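Local coordinates for protein phenolic acid decarboxylase (PDB 7AE5) that catalyses the reversible, non-oxidative decarboxylation of 4-hydroxybenzoate and 3,4-dihydroxybenzoate as an oxygen-sensitive enzyme of the UbiD family, at residues T84-Q89 / D393-E398; Y347-G352 / T375-P380. One frame throughout, in Å; residues are numbered along the deposited sequence.

Contact 1: residues T84-Q89 / D393-E398; sequences TSTKDQ and DPFNLE
Phe395 and Asp393, held in a type I beta turn that runs to Asn396, press against Thr86 and Lys87 in the first turn of helix 86-96, so that a turn of the UbiD C-terminal family region meets a helix start of the N-terminal one. The close-packed part is made by the phenylalanine ring and the lysine stem. Phe395 meets the first helical turn obliquely: CD1 lies 3.6 Å from the methyl CG2 of Thr86, while CD2 comes to 3.7 Å from Lys87 CA. Thr86 suits this place because a chi1 of -58° sets OG1 beside the backbone N and turns CG2 anti to it, which gives the ring a methyl group; the two side chains cross at about a right angle. Phe90, Leu323 and Met346 also adjoin the ring, and Pro394 packs on strands 340-347 and 352-357.

Lys87 and Asp393 run past each other in opposite directions, and it is the aliphatic stem of the lysine that touches the carboxylate closely, CB at 3.4 Å from OD1. Looseness comes at the charged end: Lys87 NZ stays 5.1 Å from Asp393 OD1, with no salt bridge, so any attraction is through space. Were Asp393 replaced by an alanine, the Phe395 amide would probably lose its side-chain acceptor and the lysine stem its neighbour, setting the turn freer to shift.

Serine and asparagine serve as short-armed N-caps here. Ser85 is the N-cap of helix 86-96, its OG accepting from Asp88 N, and Asn396 caps helix 397-407 through Gln399 N. Asp393 instead forms an Asx turn, in which Phe395 N reaches OD1 at 3.0 Å from above the carboxylate plane, 58° out of it.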
loop_
_atom_site.group_PDB
_atom_site.type_symbol
_atom_site.label_atom_id
_atom_site.label_comp_id
_atom_site.label_asym_id
_atom_site.label_seq_id
_atom_site.Cartn_x
_atom_site.Cartn_y
_atom_site.Cartn_z
ATOM N N THR C 84 -18.414 -29.123 28.023
ATOM C CA THR C 84 -17.176 -29.360 27.293
ATOM C C THR C 84 -16.853 -28.183 26.383
ATOM O O THR C 84 -17.693 -27.742 25.594
ATOM C CB THR C 84 -17.288 -30.646 26.472
ATOM O OG1 THR C 84 -17.595 -31.744 27.339
ATOM C CG2 THR C 84 -15.986 -30.930 25.745
ATOM N N SER C 85 -15.632 -27.668 26.512
ATOM C CA SER C 85 -15.200 -26.539 25.705
ATOM C C SER C 85 -15.283 -26.879 24.221
ATOM O O SER C 85 -15.255 -28.045 23.818
ATOM C CB SER C 85 -13.771 -26.138 26.067
ATOM O OG SER C 85 -12.833 -26.888 25.315
ATOM N N THR C 86 -15.390 -25.831 23.402
ATOM C CA THR C 86 -15.514 -26.029 21.962
ATOM C C THR C 86 -14.264 -26.683 21.386
ATOM O O THR C 86 -14.356 -27.537 20.496
ATOM C CB THR C 86 -15.796 -24.692 21.274
ATOM O OG1 THR C 86 -16.992 -24.121 21.820
ATOM C CG2 THR C 86 -15.983 -24.889 19.779
ATOM N N LYS C 87 -13.088 -26.304 21.891
ATOM C CA LYS C 87 -11.847 -26.920 21.431
ATOM C C LYS C 87 -11.847 -28.420 21.704
ATOM O O LYS C 87 -11.461 -29.219 20.844
ATOM C CB LYS C 87 -10.651 -26.249 22.107
ATOM C CG LYS C 87 -9.323 -26.960 21.892
ATOM C CD LYS C 87 -8.189 -26.213 22.582
ATOM C CE LYS C 87 -6.898 -26.263 21.774
ATOM N NZ LYS C 87 -5.683 -26.068 22.636
ATOM N N ASP C 88 -12.284 -28.822 22.902
ATOM C CA ASP C 88 -12.314 -30.245 23.229
ATOM C C ASP C 88 -13.365 -30.979 22.406
ATOM O O ASP C 88 -13.167 -32.141 22.035
ATOM C CB ASP C 88 -12.563 -30.437 24.724
ATOM C CG ASP C 88 -11.296 -30.301 25.546
ATOM O OD1 ASP C 88 -11.401 -30.095 26.772
ATOM O OD2 ASP C 88 -10.193 -30.397 24.965
ATOM N N GLN C 89 -14.493 -30.322 22.117
ATOM C CA GLN C 89 -15.460 -30.901 21.189
ATOM C C GLN C 89 -14.850 -31.061 19.804
ATOM O O GLN C 89 -15.147 -32.027 19.090
ATOM C CB GLN C 89 -16.719 -30.034 21.115
ATOM C CG GLN C 89 -17.503 -29.916 22.413
ATOM C CD GLN C 89 -18.882 -29.313 22.200
ATOM O OE1 GLN C 89 -19.604 -29.696 21.280
ATOM N NE2 GLN C 89 -19.252 -28.363 23.052
ATOM N N ASP C 393 -6.088 -21.040 22.430
ATOM C CA ASP C 393 -7.287 -21.722 21.963
ATOM C C ASP C 393 -7.930 -20.888 20.862
ATOM O O ASP C 393 -8.442 -19.799 21.151
ATOM C CB ASP C 393 -8.258 -21.930 23.130
ATOM C CG ASP C 393 -9.510 -22.708 22.737
ATOM O OD1 ASP C 393 -9.652 -23.096 21.558
ATOM O OD2 ASP C 393 -10.361 -22.932 23.625
ATOM N N PRO C 394 -7.931 -21.342 19.604
ATOM C CA PRO C 394 -8.520 -20.530 18.530
ATOM C C PRO C 394 -10.038 -20.480 18.563
ATOM O O PRO C 394 -10.632 -19.737 17.770
ATOM C CB PRO C 394 -8.017 -21.222 17.259
ATOM C CG PRO C 394 -7.901 -22.654 17.661
ATOM C CD PRO C 394 -7.474 -22.655 19.115
ATOM N N PHE C 395 -10.682 -21.247 19.439
ATOM C CA PHE C 395 -12.121 -21.166 19.632
ATOM C C PHE C 395 -12.504 -20.219 20.759
ATOM O O PHE C 395 -13.683 -19.864 20.882
ATOM C CB PHE C 395 -12.693 -22.561 19.909
ATOM C CG PHE C 395 -12.458 -23.542 18.795
ATOM C CD1 PHE C 395 -13.345 -23.634 17.735
ATOM C CD2 PHE C 395 -11.342 -24.363 18.802
ATOM C CE1 PHE C 395 -13.126 -24.533 16.707
ATOM C CE2 PHE C 395 -11.118 -25.263 17.779
ATOM C CZ PHE C 395 -12.010 -25.348 16.729
ATOM N N ASN C 396 -11.540 -19.812 21.584
ATOM C CA ASN C 396 -11.756 -18.828 22.641
ATOM C C ASN C 396 -11.438 -17.463 22.044
ATOM O O ASN C 396 -10.289 -17.021 22.019
ATOM C CB ASN C 396 -10.889 -19.143 23.853
ATOM C CG ASN C 396 -11.201 -18.261 25.049
ATOM O OD1 ASN C 396 -11.385 -17.050 24.918
ATOM N ND2 ASN C 396 -11.260 -18.868 26.227
ATOM N N LEU C 397 -12.478 -16.786 21.550
ATOM C CA LEU C 397 -12.275 -15.515 20.864
ATOM C C LEU C 397 -11.682 -14.458 21.789
ATOM O O LEU C 397 -10.994 -13.542 21.323
ATOM C CB LEU C 397 -13.597 -15.036 20.267
ATOM C CG LEU C 397 -14.171 -15.973 19.202
ATOM C CD1 LEU C 397 -15.409 -15.380 18.547
ATOM C CD2 LEU C 397 -13.106 -16.276 18.161
ATOM N N GLU C 398 -11.933 -14.566 23.096
ATOM C CA GLU C 398 -11.275 -13.678 24.050
ATOM C C GLU C 398 -9.769 -13.912 24.065
ATOM O O GLU C 398 -8.986 -12.968 24.225
ATOM C CB GLU C 398 -11.871 -13.876 25.445
ATOM C CG GLU C 398 -13.287 -13.337 25.591
ATOM C CD GLU C 398 -14.338 -14.301 25.070
ATOM O OE1 GLU C 398 -15.484 -13.862 24.837
ATOM O OE2 GLU C 398 -14.018 -15.496 24.889
#

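Contact 2: residues Y347-G352 / T375-P380; sequences YTHGIG and TPHGMP
His377 pushes its imidazole against His349 and Gly350, which lie in the type I' beta turn Thr348-Ile351 linking the antiparallel strands 340-347 and 352-357 as a beta hairpin. The facing segment starts at Thr375, ahead of the turn into helix 378-381. Its OG1 accepts from Gly378 N at 3.1 Å, a capping bond for which a short hydroxyl side chain is well suited. Pro376 follows, its ring restricting the backbone as the chain bends and its side chain packing on Gln332.

His377 carries the contact. With CG anti to the backbone N (chi1 -172°), the ring extends toward the hairpin and presents its CE1 edge to the carbonyl of His349, whose O lies near the ring plane, 2.9 Å from CE1. NE2 of His377 sits over one face of the His349 ring, toward its rim, 3.7 Å from CD2 of His349. The two imidazoles are oblique, their planes at 52° and their centroids 5.0 Å apart. Tyr381 stacks on His377 and also meets His349, while Phe279 meets the latter edge-to-face. Glycine fits position 350 because its phi is positive and a CB would collide with His377 CE1.

At Gly378 a side chain would strike Thr375 OG1. Met379 and Pro380 follow, packing on Met337 and Tyr361 of a third subunit.

No hydrogen bond joins the segments: NE2 of His377 is 3.4 Å from His349 O, but at a poor angle. As modelled, CE1 facing the carbonyl oxygen is consistent with a weak C-H...O attraction.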
loop_
_atom_site.group_PDB
_atom_site.type_symbol
_atom_site.label_atom_id
_atom_site.label_comp_id
_atom_site.label_asym_id
_atom_site.label_seq_id
_atom_site.Cartn_x
_atom_site.Cartn_y
_atom_site.Cartn_z
ATOM N N TYR C 347 -17.060 -19.633 11.077
ATOM C CA TYR C 347 -17.669 -18.319 10.899
ATOM C C TYR C 347 -18.075 -18.119 9.445
ATOM O O TYR C 347 -17.220 -17.935 8.571
ATOM C CB TYR C 347 -16.708 -17.240 11.385
ATOM C CG TYR C 347 -16.270 -17.509 12.806
ATOM C CD1 TYR C 347 -17.203 -17.573 13.833
ATOM C CD2 TYR C 347 -14.938 -17.733 13.119
ATOM C CE1 TYR C 347 -16.818 -17.836 15.133
ATOM C CE2 TYR C 347 -14.544 -17.994 14.417
ATOM C CZ TYR C 347 -15.488 -18.045 15.419
ATOM O OH TYR C 347 -15.099 -18.308 16.711
ATOM N N THR C 348 -19.385 -18.151 9.203
ATOM C CA THR C 348 -19.977 -17.985 7.876
ATOM C C THR C 348 -19.382 -18.986 6.887
ATOM O O THR C 348 -18.789 -18.627 5.867
ATOM C CB THR C 348 -19.814 -16.546 7.381
ATOM O OG1 THR C 348 -19.960 -15.645 8.486
ATOM C CG2 THR C 348 -20.874 -16.226 6.336
ATOM N N HIS C 349 -19.554 -20.266 7.220
ATOM C CA HIS C 349 -19.053 -21.380 6.413
ATOM C C HIS C 349 -17.572 -21.218 6.086
ATOM O O HIS C 349 -17.136 -21.434 4.955
ATOM C CB HIS C 349 -19.869 -21.552 5.133
ATOM C CG HIS C 349 -19.941 -22.968 4.654
ATOM N ND1 HIS C 349 -20.699 -23.350 3.567
ATOM C CD2 HIS C 349 -19.354 -24.097 5.118
ATOM C CE1 HIS C 349 -20.574 -24.652 3.383
ATOM N NE2 HIS C 349 -19.762 -25.129 4.309
ATOM N N GLY C 350 -16.792 -20.822 7.086
ATOM C CA GLY C 350 -15.356 -20.771 6.918
ATOM C C GLY C 350 -14.820 -19.557 6.196
ATOM O O GLY C 350 -13.665 -19.576 5.763
ATOM N N ILE C 351 -15.620 -18.500 6.038
ATOM C CA ILE C 351 -15.063 -17.265 5.498
ATOM C C ILE C 351 -14.094 -16.647 6.500
ATOM O O ILE C 351 -13.090 -16.039 6.113
ATOM C CB ILE C 351 -16.187 -16.290 5.097
ATOM C CG1 ILE C 351 -16.985 -16.869 3.928
ATOM C CG2 ILE C 351 -15.617 -14.937 4.700
ATOM C CD1 ILE C 351 -18.257 -16.114 3.616
ATOM N N GLY C 352 -14.357 -16.812 7.793
ATOM C CA GLY C 352 -13.419 -16.447 8.842
ATOM C C GLY C 352 -12.800 -17.699 9.443
ATOM O O GLY C 352 -13.510 -18.633 9.821
ATOM N N THR C 375 -6.524 -24.789 -0.128
ATOM C CA THR C 375 -7.356 -25.978 -0.018
ATOM C C THR C 375 -8.619 -25.820 -0.857
ATOM O O THR C 375 -8.989 -24.703 -1.228
ATOM C CB THR C 375 -7.722 -26.225 1.443
ATOM O OG1 THR C 375 -8.249 -25.021 2.013
ATOM C CG2 THR C 375 -6.493 -26.652 2.227
ATOM N N PRO C 376 -9.301 -26.924 -1.190
ATOM C CA PRO C 376 -10.532 -26.805 -1.994
ATOM C C PRO C 376 -11.565 -25.854 -1.412
ATOM O O PRO C 376 -12.215 -25.119 -2.166
ATOM C CB PRO C 376 -11.050 -28.247 -2.033
ATOM C CG PRO C 376 -9.819 -29.073 -1.965
ATOM C CD PRO C 376 -8.873 -28.329 -1.052
ATOM N N HIS C 377 -11.732 -25.838 -0.091
ATOM C CA HIS C 377 -12.720 -24.970 0.534
ATOM C C HIS C 377 -12.139 -23.622 0.937
ATOM O O HIS C 377 -12.784 -22.588 0.741
ATOM C CB HIS C 377 -13.324 -25.659 1.759
ATOM C CG HIS C 377 -14.476 -24.917 2.362
ATOM N ND1 HIS C 377 -14.322 -24.014 3.391
ATOM C CD2 HIS C 377 -15.801 -24.949 2.084
ATOM C CE1 HIS C 377 -15.502 -23.519 3.718
ATOM N NE2 HIS C 377 -16.416 -24.070 2.941
ATOM N N GLY C 378 -10.929 -23.609 1.500
ATOM C CA GLY C 378 -10.357 -22.359 1.966
ATOM C C GLY C 378 -10.019 -21.395 0.849
ATOM O O GLY C 378 -10.087 -20.177 1.037
ATOM N N MET C 379 -9.633 -21.919 -0.319
ATOM C CA MET C 379 -9.272 -21.096 -1.468
ATOM C C MET C 379 -10.365 -20.099 -1.837
ATOM O O MET C 379 -10.080 -18.897 -1.911
ATOM C CB MET C 379 -8.935 -21.953 -2.691
ATOM C CG MET C 379 -8.333 -21.163 -3.829
ATOM S SD MET C 379 -7.598 -22.212 -5.080
ATOM C CE MET C 379 -6.158 -22.692 -4.188
ATOM N N PRO C 380 -11.617 -20.533 -2.101
ATOM C CA PRO C 380 -12.639 -19.553 -2.488
ATOM C C PRO C 380 -13.400 -18.961 -1.308
ATOM O O PRO C 380 -13.916 -17.846 -1.412
ATOM C CB PRO C 380 -13.568 -20.370 -3.392
ATOM C CG PRO C 380 -13.504 -21.737 -2.824
ATOM C CD PRO C 380 -12.122 -21.913 -2.253
#

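In the fold
Contacts 1 and 2 lie 19 Å apart between centres and are joined through the hairpin strand 340-347. They touch where Leu397 CD2 packs on Tyr347 OH at 3.2 Å. Contact 1 ties the C-terminal family region to the N-terminal one, away from the predicted sites, whereas contact 2 stays within the C-terminal region, at the turn of the hairpin. There the His349 side chain is about 9 Å from that of Thr166 (prenylated FMN) and about 10 Å from that of His185 (manganese), both predicted ligands. Both contacts also border the second subunit: Leu397 packs on Leu397 of that subunit, and Thr348 OG1 hydrogen-bonds to Thr405 OG1 of the same neighbour.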